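Local coordinates for protein histidine--tRNA ligase (Staphylococcus aureus, PDB 1QE0) that joins L-histidine to its transfer RNA at the expense of ATP, working as a homodimeric class II aminoacyl-tRNA synthetase, at residues 201-206 / 254-259; 332-337 / 384-389; 394-399 / 412-417. All blocks are in the same frame, centred on the assembly; numbering follows the deposited sequence.

Contact 1 (201-206 / 254-259); sequences DPMRIL and NLVRGL. Unlike the reference sequence in segment 201-206: Asp-201 (reference Asn).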
loop_
_atom_site.group_PDB
_atom_site.type_symbol
_atom_site.label_atom_id
_atom_site.label_comp_id
_atom_site.label_asym_id
_atom_site.label_seq_id
_atom_site.Cartn_x
_atom_site.Cartn_y
_atom_site.Cartn_z
ATOM N N ASP A 201 35.909 -11.087 10.525
ATOM C CA ASP A 201 35.303 -11.689 9.344
ATOM C C ASP A 201 36.096 -11.272 8.123
ATOM O O ASP A 201 35.819 -10.256 7.509
ATOM C CB ASP A 201 33.822 -11.305 9.203
ATOM C CG ASP A 201 33.606 -9.805 9.165
ATOM O OD1 ASP A 201 32.579 -9.358 8.589
ATOM O OD2 ASP A 201 34.463 -9.071 9.707
ATOM N N PRO A 202 37.078 -12.088 7.741
ATOM C CA PRO A 202 37.968 -11.878 6.604
ATOM C C PRO A 202 37.233 -11.557 5.308
ATOM O O PRO A 202 37.719 -10.770 4.501
ATOM C CB PRO A 202 38.696 -13.214 6.501
ATOM C CG PRO A 202 38.644 -13.753 7.886
ATOM C CD PRO A 202 37.262 -13.435 8.303
ATOM N N MET A 203 36.054 -12.151 5.120
ATOM C CA MET A 203 35.260 -11.947 3.903
ATOM C C MET A 203 35.044 -10.500 3.559
ATOM O O MET A 203 34.923 -10.161 2.397
ATOM C CB MET A 203 33.902 -12.634 4.010
ATOM C CG MET A 203 33.102 -12.592 2.724
ATOM S SD MET A 203 31.773 -13.816 2.718
ATOM C CE MET A 203 32.045 -14.543 1.137
ATOM N N ARG A 204 34.995 -9.653 4.585
ATOM C CA ARG A 204 34.789 -8.216 4.410
ATOM C C ARG A 204 36.043 -7.595 3.843
ATOM O O ARG A 204 36.023 -6.462 3.373
ATOM C CB ARG A 204 34.434 -7.556 5.747
ATOM C CG ARG A 204 33.074 -6.908 5.783
ATOM C CD ARG A 204 33.010 -5.863 4.704
ATOM N NE ARG A 204 31.699 -5.226 4.605
ATOM C CZ ARG A 204 31.267 -4.269 5.421
ATOM N NH1 ARG A 204 32.051 -3.851 6.416
ATOM N NH2 ARG A 204 30.099 -3.664 5.187
ATOM N N ILE A 205 37.137 -8.339 3.933
ATOM C CA ILE A 205 38.416 -7.880 3.421
ATOM C C ILE A 205 38.429 -7.926 1.903
ATOM O O ILE A 205 39.063 -7.080 1.267
ATOM C CB ILE A 205 39.604 -8.722 3.976
ATOM C CG1 ILE A 205 39.802 -8.448 5.473
ATOM C CG2 ILE A 205 40.895 -8.426 3.206
ATOM C CD1 ILE A 205 41.072 -9.053 6.054
ATOM N N LEU A 206 37.759 -8.926 1.333
ATOM C CA LEU A 206 37.689 -9.078 -0.128
ATOM C C LEU A 206 37.278 -7.797 -0.854
ATOM O O LEU A 206 37.460 -7.796 -2.091
ATOM C CB LEU A 206 36.779 -10.243 -0.525
ATOM C CG LEU A 206 37.336 -11.585 -0.033
ATOM C CD1 LEU A 206 36.528 -12.732 -0.591
ATOM C CD2 LEU A 206 38.784 -11.725 -0.448
ATOM N N ASN A 254 29.960 -15.711 -7.788
ATOM C CA ASN A 254 30.410 -14.444 -7.218
ATOM C C ASN A 254 29.312 -13.585 -6.601
ATOM O O ASN A 254 29.566 -12.447 -6.174
ATOM C CB ASN A 254 31.138 -13.638 -8.298
ATOM C CG ASN A 254 32.170 -14.467 -9.041
ATOM O OD1 ASN A 254 31.982 -14.823 -10.221
ATOM N ND2 ASN A 254 33.225 -14.844 -8.334
ATOM N N LEU A 255 28.097 -14.117 -6.568
ATOM C CA LEU A 255 26.974 -13.400 -6.004
ATOM C C LEU A 255 26.939 -13.867 -4.583
ATOM O O LEU A 255 26.276 -14.849 -4.257
ATOM C CB LEU A 255 25.662 -13.751 -6.715
ATOM C CG LEU A 255 24.371 -13.287 -6.031
ATOM C CD1 LEU A 255 24.366 -11.799 -5.777
ATOM C CD2 LEU A 255 23.234 -13.693 -6.900
ATOM N N VAL A 256 27.690 -13.174 -3.741
ATOM C CA VAL A 256 27.752 -13.517 -2.339
ATOM C C VAL A 256 27.505 -12.275 -1.519
ATOM O O VAL A 256 27.424 -11.177 -2.060
ATOM C CB VAL A 256 29.132 -14.081 -1.973
ATOM C CG1 VAL A 256 29.544 -15.152 -2.976
ATOM C CG2 VAL A 256 30.165 -12.962 -1.912
ATOM N N ARG A 257 27.397 -12.467 -0.209
ATOM C CA ARG A 257 27.180 -11.382 0.738
ATOM C C ARG A 257 28.101 -11.587 1.938
ATOM O O ARG A 257 28.183 -12.681 2.503
ATOM C CB ARG A 257 25.715 -11.336 1.163
ATOM C CG ARG A 257 24.767 -10.931 0.043
ATOM C CD ARG A 257 23.400 -11.595 0.161
ATOM N NE ARG A 257 22.626 -11.360 -1.050
ATOM C CZ ARG A 257 21.450 -10.750 -1.091
ATOM N NH1 ARG A 257 20.886 -10.315 0.032
ATOM N NH2 ARG A 257 20.864 -10.546 -2.265
ATOM N N GLY A 258 28.832 -10.526 2.268
ATOM C CA GLY A 258 29.781 -10.549 3.365
ATOM C C GLY A 258 29.213 -10.686 4.762
ATOM O O GLY A 258 29.848 -11.316 5.614
ATOM N N LEU A 259 28.045 -10.089 5.011
ATOM C CA LEU A 259 27.411 -10.134 6.324
ATOM C C LEU A 259 27.294 -11.562 6.825
ATOM O O LEU A 259 26.485 -12.332 6.327
ATOM C CB LEU A 259 26.052 -9.451 6.267
ATOM C CG LEU A 259 26.101 -7.918 6.245
ATOM C CD1 LEU A 259 26.969 -7.406 7.397
ATOM C CD2 LEU A 259 26.631 -7.425 4.914
#

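Contact 2 (332-337 / 384-389); sequences LFIVTM and IVIGDQ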
loop_
_atom_site.group_PDB
_atom_site.type_symbol
_atom_site.label_atom_id
_atom_site.label_comp_id
_atom_site.label_asym_id
_atom_site.label_seq_id
_atom_site.Cartn_x
_atom_site.Cartn_y
_atom_site.Cartn_z
ATOM N N LEU A 332 -19.756 9.130 -16.568
ATOM C CA LEU A 332 -20.770 10.034 -17.066
ATOM C C LEU A 332 -20.505 11.447 -16.660
ATOM O O LEU A 332 -20.333 11.700 -15.468
ATOM C CB LEU A 332 -22.099 9.674 -16.420
ATOM C CG LEU A 332 -23.426 9.982 -17.118
ATOM C CD1 LEU A 332 -24.489 10.170 -16.058
ATOM C CD2 LEU A 332 -23.347 11.207 -18.019
ATOM N N PHE A 333 -20.469 12.369 -17.622
ATOM C CA PHE A 333 -20.313 13.766 -17.262
ATOM C C PHE A 333 -21.648 14.465 -17.559
ATOM O O PHE A 333 -22.237 14.277 -18.644
ATOM C CB PHE A 333 -19.145 14.433 -17.958
ATOM C CG PHE A 333 -18.820 15.800 -17.392
ATOM C CD1 PHE A 333 -17.926 15.926 -16.358
ATOM C CD2 PHE A 333 -19.415 16.953 -17.903
ATOM C CE1 PHE A 333 -17.624 17.166 -15.841
ATOM C CE2 PHE A 333 -19.111 18.212 -17.382
ATOM C CZ PHE A 333 -18.213 18.321 -16.351
ATOM N N ILE A 334 -22.168 15.169 -16.552
ATOM C CA ILE A 334 -23.448 15.866 -16.651
ATOM C C ILE A 334 -23.302 17.341 -17.027
ATOM O O ILE A 334 -22.668 18.118 -16.296
ATOM C CB ILE A 334 -24.220 15.723 -15.332
ATOM C CG1 ILE A 334 -24.504 14.240 -15.071
ATOM C CG2 ILE A 334 -25.511 16.476 -15.376
ATOM C CD1 ILE A 334 -25.015 13.967 -13.693
ATOM N N VAL A 335 -23.845 17.671 -18.208
ATOM C CA VAL A 335 -23.858 19.011 -18.788
ATOM C C VAL A 335 -25.248 19.539 -18.519
ATOM O O VAL A 335 -26.221 18.910 -18.935
ATOM C CB VAL A 335 -23.704 18.937 -20.292
ATOM C CG1 VAL A 335 -23.856 20.332 -20.906
ATOM C CG2 VAL A 335 -22.376 18.291 -20.646
ATOM N N THR A 336 -25.350 20.671 -17.817
ATOM C CA THR A 336 -26.655 21.269 -17.458
ATOM C C THR A 336 -26.901 22.673 -18.008
ATOM O O THR A 336 -25.963 23.468 -18.169
ATOM C CB THR A 336 -26.816 21.331 -15.955
ATOM O OG1 THR A 336 -25.634 21.908 -15.382
ATOM C CG2 THR A 336 -27.012 19.942 -15.391
ATOM N N MET A 337 -28.168 22.980 -18.276
ATOM C CA MET A 337 -28.549 24.284 -18.817
ATOM C C MET A 337 -29.418 25.027 -17.838
ATOM O O MET A 337 -30.560 24.652 -17.601
ATOM C CB MET A 337 -29.313 24.117 -20.128
ATOM C CG MET A 337 -28.608 23.242 -21.139
ATOM S SD MET A 337 -26.901 23.706 -21.244
ATOM C CE MET A 337 -27.010 24.927 -22.500
ATOM N N ILE A 384 -24.331 13.720 -20.982
ATOM C CA ILE A 384 -25.750 14.063 -21.033
ATOM C C ILE A 384 -25.856 15.578 -20.802
ATOM O O ILE A 384 -25.010 16.163 -20.094
ATOM C CB ILE A 384 -26.632 13.314 -20.011
ATOM C CG1 ILE A 384 -26.219 13.641 -18.605
ATOM C CG2 ILE A 384 -26.638 11.845 -20.253
ATOM C CD1 ILE A 384 -27.199 13.099 -17.627
ATOM N N VAL A 385 -26.817 16.216 -21.486
ATOM C CA VAL A 385 -27.058 17.661 -21.368
ATOM C C VAL A 385 -28.463 17.800 -20.837
ATOM O O VAL A 385 -29.406 17.500 -21.564
ATOM C CB VAL A 385 -27.009 18.369 -22.730
ATOM C CG1 VAL A 385 -27.269 19.880 -22.551
ATOM C CG2 VAL A 385 -25.655 18.125 -23.433
ATOM N N ILE A 386 -28.602 18.134 -19.553
ATOM C CA ILE A 386 -29.913 18.283 -18.929
ATOM C C ILE A 386 -30.297 19.735 -19.001
ATOM O O ILE A 386 -29.548 20.604 -18.563
ATOM C CB ILE A 386 -29.928 17.879 -17.445
ATOM C CG1 ILE A 386 -29.389 16.470 -17.245
ATOM C CG2 ILE A 386 -31.347 17.883 -16.926
ATOM C CD1 ILE A 386 -29.279 16.099 -15.805
ATOM N N GLY A 387 -31.464 19.978 -19.575
ATOM C CA GLY A 387 -31.992 21.320 -19.723
ATOM C C GLY A 387 -33.445 21.211 -19.329
ATOM O O GLY A 387 -33.927 20.111 -19.116
ATOM N N ASP A 388 -34.186 22.302 -19.348
ATOM C CA ASP A 388 -35.565 22.223 -18.928
ATOM C C ASP A 388 -36.476 21.395 -19.839
ATOM O O ASP A 388 -37.433 20.792 -19.359
ATOM C CB ASP A 388 -36.126 23.618 -18.642
ATOM C CG ASP A 388 -35.126 24.538 -17.878
ATOM O OD1 ASP A 388 -35.270 25.786 -18.005
ATOM O OD2 ASP A 388 -34.202 24.037 -17.174
ATOM N N GLN A 389 -36.173 21.298 -21.126
ATOM C CA GLN A 389 -37.042 20.500 -21.977
ATOM C C GLN A 389 -36.909 19.036 -21.611
ATOM O O GLN A 389 -37.899 18.321 -21.531
ATOM C CB GLN A 389 -36.785 20.736 -23.464
ATOM C CG GLN A 389 -35.331 20.715 -23.876
ATOM C CD GLN A 389 -35.148 20.815 -25.402
ATOM O OE1 GLN A 389 -35.954 20.289 -26.159
ATOM N NE2 GLN A 389 -34.088 21.502 -25.845
#

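Contact 3 (394-399 / 412-417); sequences NKIDVK and DALVEY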
loop_
_atom_site.group_PDB
_atom_site.type_symbol
_atom_site.label_atom_id
_atom_site.label_comp_id
_atom_site.label_asym_id
_atom_site.label_seq_id
_atom_site.Cartn_x
_atom_site.Cartn_y
_atom_site.Cartn_z
ATOM N N ASN A 394 -38.974 14.105 -19.418
ATOM C CA ASN A 394 -38.379 13.003 -18.658
ATOM C C ASN A 394 -37.688 12.057 -19.638
ATOM O O ASN A 394 -37.974 10.864 -19.690
ATOM C CB ASN A 394 -39.414 12.243 -17.826
ATOM C CG ASN A 394 -38.808 11.056 -17.037
ATOM O OD1 ASN A 394 -37.680 11.116 -16.541
ATOM N ND2 ASN A 394 -39.562 9.978 -16.935
ATOM N N LYS A 395 -36.763 12.589 -20.420
ATOM C CA LYS A 395 -36.051 11.777 -21.383
ATOM C C LYS A 395 -34.851 12.558 -21.879
ATOM O O LYS A 395 -34.971 13.748 -22.181
ATOM C CB LYS A 395 -36.961 11.443 -22.557
ATOM C CG LYS A 395 -37.434 12.676 -23.273
ATOM C CD LYS A 395 -36.897 12.738 -24.677
ATOM C CE LYS A 395 -37.794 11.979 -25.643
ATOM N NZ LYS A 395 -37.946 10.566 -25.295
ATOM N N ILE A 396 -33.689 11.905 -21.891
ATOM C CA ILE A 396 -32.446 12.514 -22.374
ATOM C C ILE A 396 -31.757 11.583 -23.354
ATOM O O ILE A 396 -32.068 10.393 -23.443
ATOM C CB ILE A 396 -31.404 12.860 -21.247
ATOM C CG1 ILE A 396 -31.467 11.873 -20.087
ATOM C CG2 ILE A 396 -31.538 14.273 -20.795
ATOM C CD1 ILE A 396 -30.907 10.508 -20.432
ATOM N N ASP A 397 -30.860 12.164 -24.128
ATOM C CA ASP A 397 -30.083 11.420 -25.081
ATOM C C ASP A 397 -28.735 11.239 -24.416
ATOM O O ASP A 397 -28.102 12.207 -23.996
ATOM C CB ASP A 397 -29.934 12.212 -26.392
ATOM C CG ASP A 397 -31.157 12.098 -27.296
ATOM O OD1 ASP A 397 -31.021 11.664 -28.471
ATOM O OD2 ASP A 397 -32.263 12.425 -26.821
ATOM N N VAL A 398 -28.363 9.990 -24.219
ATOM C CA VAL A 398 -27.087 9.633 -23.629
ATOM C C VAL A 398 -26.089 9.385 -24.774
ATOM O O VAL A 398 -26.128 8.338 -25.431
ATOM C CB VAL A 398 -27.244 8.374 -22.788
ATOM C CG1 VAL A 398 -25.950 8.080 -22.042
ATOM C CG2 VAL A 398 -28.412 8.537 -21.830
ATOM N N LYS A 399 -25.225 10.362 -25.038
ATOM C CA LYS A 399 -24.264 10.253 -26.125
ATOM C C LYS A 399 -22.981 9.546 -25.746
ATOM O O LYS A 399 -22.281 9.994 -24.833
ATOM C CB LYS A 399 -23.907 11.643 -26.667
ATOM C CG LYS A 399 -22.826 11.628 -27.758
ATOM C CD LYS A 399 -22.268 13.028 -28.062
ATOM C CE LYS A 399 -21.084 13.026 -29.073
ATOM N NZ LYS A 399 -21.441 12.686 -30.509
ATOM N N ASP A 412 -35.493 9.029 -15.453
ATOM C CA ASP A 412 -35.456 8.075 -14.348
ATOM C C ASP A 412 -34.478 6.934 -14.577
ATOM O O ASP A 412 -33.735 6.530 -13.653
ATOM C CB ASP A 412 -36.826 7.439 -14.119
ATOM C CG ASP A 412 -37.771 8.368 -13.390
ATOM O OD1 ASP A 412 -38.630 8.986 -14.024
ATOM O OD2 ASP A 412 -37.654 8.495 -12.174
ATOM N N ALA A 413 -34.492 6.378 -15.778
ATOM C CA ALA A 413 -33.607 5.270 -16.046
ATOM C C ALA A 413 -32.156 5.612 -15.768
ATOM O O ALA A 413 -31.445 4.749 -15.289
ATOM C CB ALA A 413 -33.769 4.766 -17.443
ATOM N N LEU A 414 -31.716 6.850 -15.912
ATOM C CA LEU A 414 -30.300 7.146 -15.746
ATOM C C LEU A 414 -29.474 6.312 -14.742
ATOM O O LEU A 414 -28.467 5.757 -15.140
ATOM C CB LEU A 414 -30.061 8.606 -15.498
ATOM C CG LEU A 414 -29.055 9.268 -16.434
ATOM C CD1 LEU A 414 -27.939 8.337 -16.747
ATOM C CD2 LEU A 414 -29.725 9.621 -17.700
ATOM N N VAL A 415 -29.882 6.200 -13.503
ATOM C CA VAL A 415 -29.074 5.411 -12.575
ATOM C C VAL A 415 -29.098 3.942 -12.974
ATOM O O VAL A 415 -28.071 3.303 -13.088
ATOM C CB VAL A 415 -29.441 5.545 -11.045
ATOM C CG1 VAL A 415 -28.299 6.139 -10.320
ATOM C CG2 VAL A 415 -30.661 6.460 -10.778
ATOM N N GLU A 416 -30.308 3.450 -13.222
ATOM C CA GLU A 416 -30.590 2.069 -13.632
ATOM C C GLU A 416 -29.795 1.647 -14.842
ATOM O O GLU A 416 -29.334 0.505 -14.951
ATOM C CB GLU A 416 -32.046 1.988 -14.109
ATOM C CG GLU A 416 -33.060 1.524 -13.122
ATOM C CD GLU A 416 -32.752 0.145 -12.517
ATOM O OE1 GLU A 416 -33.716 -0.676 -12.507
ATOM O OE2 GLU A 416 -31.605 -0.089 -11.992
ATOM N N TYR A 417 -29.834 2.513 -15.838
ATOM C CA TYR A 417 -29.214 2.318 -17.131
ATOM C C TYR A 417 -27.715 2.311 -17.081
ATOM O O TYR A 417 -27.079 1.742 -17.965
ATOM C CB TYR A 417 -29.710 3.424 -18.040
ATOM C CG TYR A 417 -29.205 3.403 -19.467
ATOM C CD1 TYR A 417 -28.326 4.375 -19.901
ATOM C CD2 TYR A 417 -29.663 2.443 -20.372
ATOM C CE1 TYR A 417 -27.884 4.406 -21.221
ATOM C CE2 TYR A 417 -29.246 2.442 -21.720
ATOM C CZ TYR A 417 -28.350 3.437 -22.138
ATOM O OH TYR A 417 -27.870 3.495 -23.434
#

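Contact 1 (201-206 / 254-259)
The flat group at this contact is the peptide between Arg-257 and Gly-258, and the thioether of Met-203 meets it. The sulfur approaches obliquely, neither squarely over the peptide nor in its plane. It sits near the side that carries the carbonyl oxygen and the next CA. This is loop-on-loop packing near the surface of the synthetase domain. Segment 201-206 makes a short 3-10 turn at 202-204, after helix 192-196. Segment 254-259 has an inverse gamma turn centred on Leu-255, is extended through Val-256 and Arg-257 and turns at Gly-258. Its LVRGL sequence matches the start of the LVRGLDYY signature of histidyl-tRNA synthetases.

Met-203 makes all but one of the close contacts. Its CG is anti to the backbone N (chi1 -173°), which sends the chain out from the turn towards the other loop. Met-203 SD lies 3.8 Å from Arg-257 O and 3.9 Å from Gly-258 CA. CG of Met-203 is 4.0 Å from the same Gly-258 CA, so the glycine touches two successive atoms of the chain. The side chain of Arg-257 starts away from the turn, and its NH1 makes a weak hydrogen bond to Tyr-262 OH.

No hydrogen bond joins the two segments. The carboxylate of Asp-201 only comes near the carbonyl of Gly-258, and both are acceptors there. Contact is therefore by van der Waals packing. Ile-223, in another loop, also touches Met-203, while Pro-202 packs on helix 169-183. The rotation about CG-SD of Met-203 (chi3 -131°) turns CE aside, to 3.9 Å from Val-256 CG2.

Contact 2 (332-337 / 384-389)
The N-H of Val-335 points at Ile-384 O, with N and O 2.7 Å apart and an angle of 158° at the hydrogen. It is one rung of a parallel ladder between strands 332-336 and 382-386, in the mixed sheet of the anticodon-binding domain. On one side of it Ile-384 N binds Phe-333 O at 3.2 Å. At the far end Met-337 N binds Ile-386 O at 2.8 Å. A further bond runs from Ile-386 N to Val-335 O, though the place of that oxygen is less sure.

Ile-334, Thr-336, Ile-384 and Ile-386 lie on one face. CG1 of Ile-384 sits between the backbone N and the carbonyl carbon (chi1 62°), and its extended CD1 meets CG1 of Ile-334 at 3.9 Å. CG2 of Ile-334 meets CD1 of Ile-386 at 3.8 Å. Leu-332 brings its CD2 across Ile-384 at about a right angle. Helix 338-353 meets Leu-332, Ile-334 and Thr-336, and Thr-336 OG1 is hydrogen-bonded to Asp-342.

The other face carries Val-335 and Val-385. CB of Val-335 is 3.8 Å from CG2 of Val-385. Met-337 turns its CG to CG1 of Val-385, and helix 368-377 meets Phe-333, Val-335 and Met-337.

Gly-387 is the N-cap of helix 388-393. Four backbone bonds join the two strands, Thr-336 N goes to Gln-371 OE1, and Leu-332 and Ile-334 bond Asp-360 of strand 359-361: both edges of strand 332-336 are held.

Contact 3 (394-399 / 412-417)
Two hydrogen bonds link the side chain of Asn-394 to Asp-412. Asp-412 N donates to Asn-394 OD1 at 3.2 Å, with an angle of 141° at the hydrogen. It comes in the carbonyl plane, on a lone pair. Asn-394 ND2 gives a weak bond to Asp-412 OD1, also 3.2 Å long. The amide and carboxylate planes stand 84° apart, so the two groups do not pair flat. Asn-394 CG is anti to the backbone N (chi1 179°), which carries the amide across to the start of the other segment. Both ends of the amide are thus used. Glu-410 OE1 makes a further weak bond with Asn-394 ND2. It also lies close to Asp-412 OD1, a like-charge neighbour that the amide N-H groups may partly offset.

The apolar part lies further along. Ile-396 and Leu-414 cross at about a right angle, through CD1 and CD2, but their modelled separation is doubtful. Val-398 CG2 comes to 4.2 Å from CE1 of Tyr-417, approaching the ring obliquely. Val-398 CG2 is 4.5 Å from Leu-414 CD2, at the limit of contact. The hydroxyl of Tyr-417 is hydrogen-bonded to Glu-407 OE1, on strand 406-409.

The contact belongs to the anticodon-binding domain. Asn-394, with a positive phi, is the first residue beyond helix 388-393, and strand 396-400 follows. That strand lies between strands 382-386 and 406-409, antiparallel to both. Helix 413-419 comes after strand 406-409 and packs against the sheet. The short axes of 396-399 and 413-417 are 11.4 Å apart and run roughly the same way, while Val-415 touches helix 338-353.

How the contacts relate
The three contacts follow one another along the chain. Contact 1 lies in the synthetase domain. Contacts 2 and 3 lie in the anticodon-binding domain, on the opposite side of the chain's centre. The centre of contact 1 is about 70 Å from the centre of either of the others. Contacts 2 and 3 have centres about 11 Å apart and touch. They share one mixed sheet, in which strands 382-386 and 396-400 are neighbours. Ile-384 packs on Val-398, and Leu-332 on Leu-414. Contacts 2 and 3 thus lie within one small domain that, by its family, probably reads the anticodon, while contact 1 lies in what is probably the catalytic part.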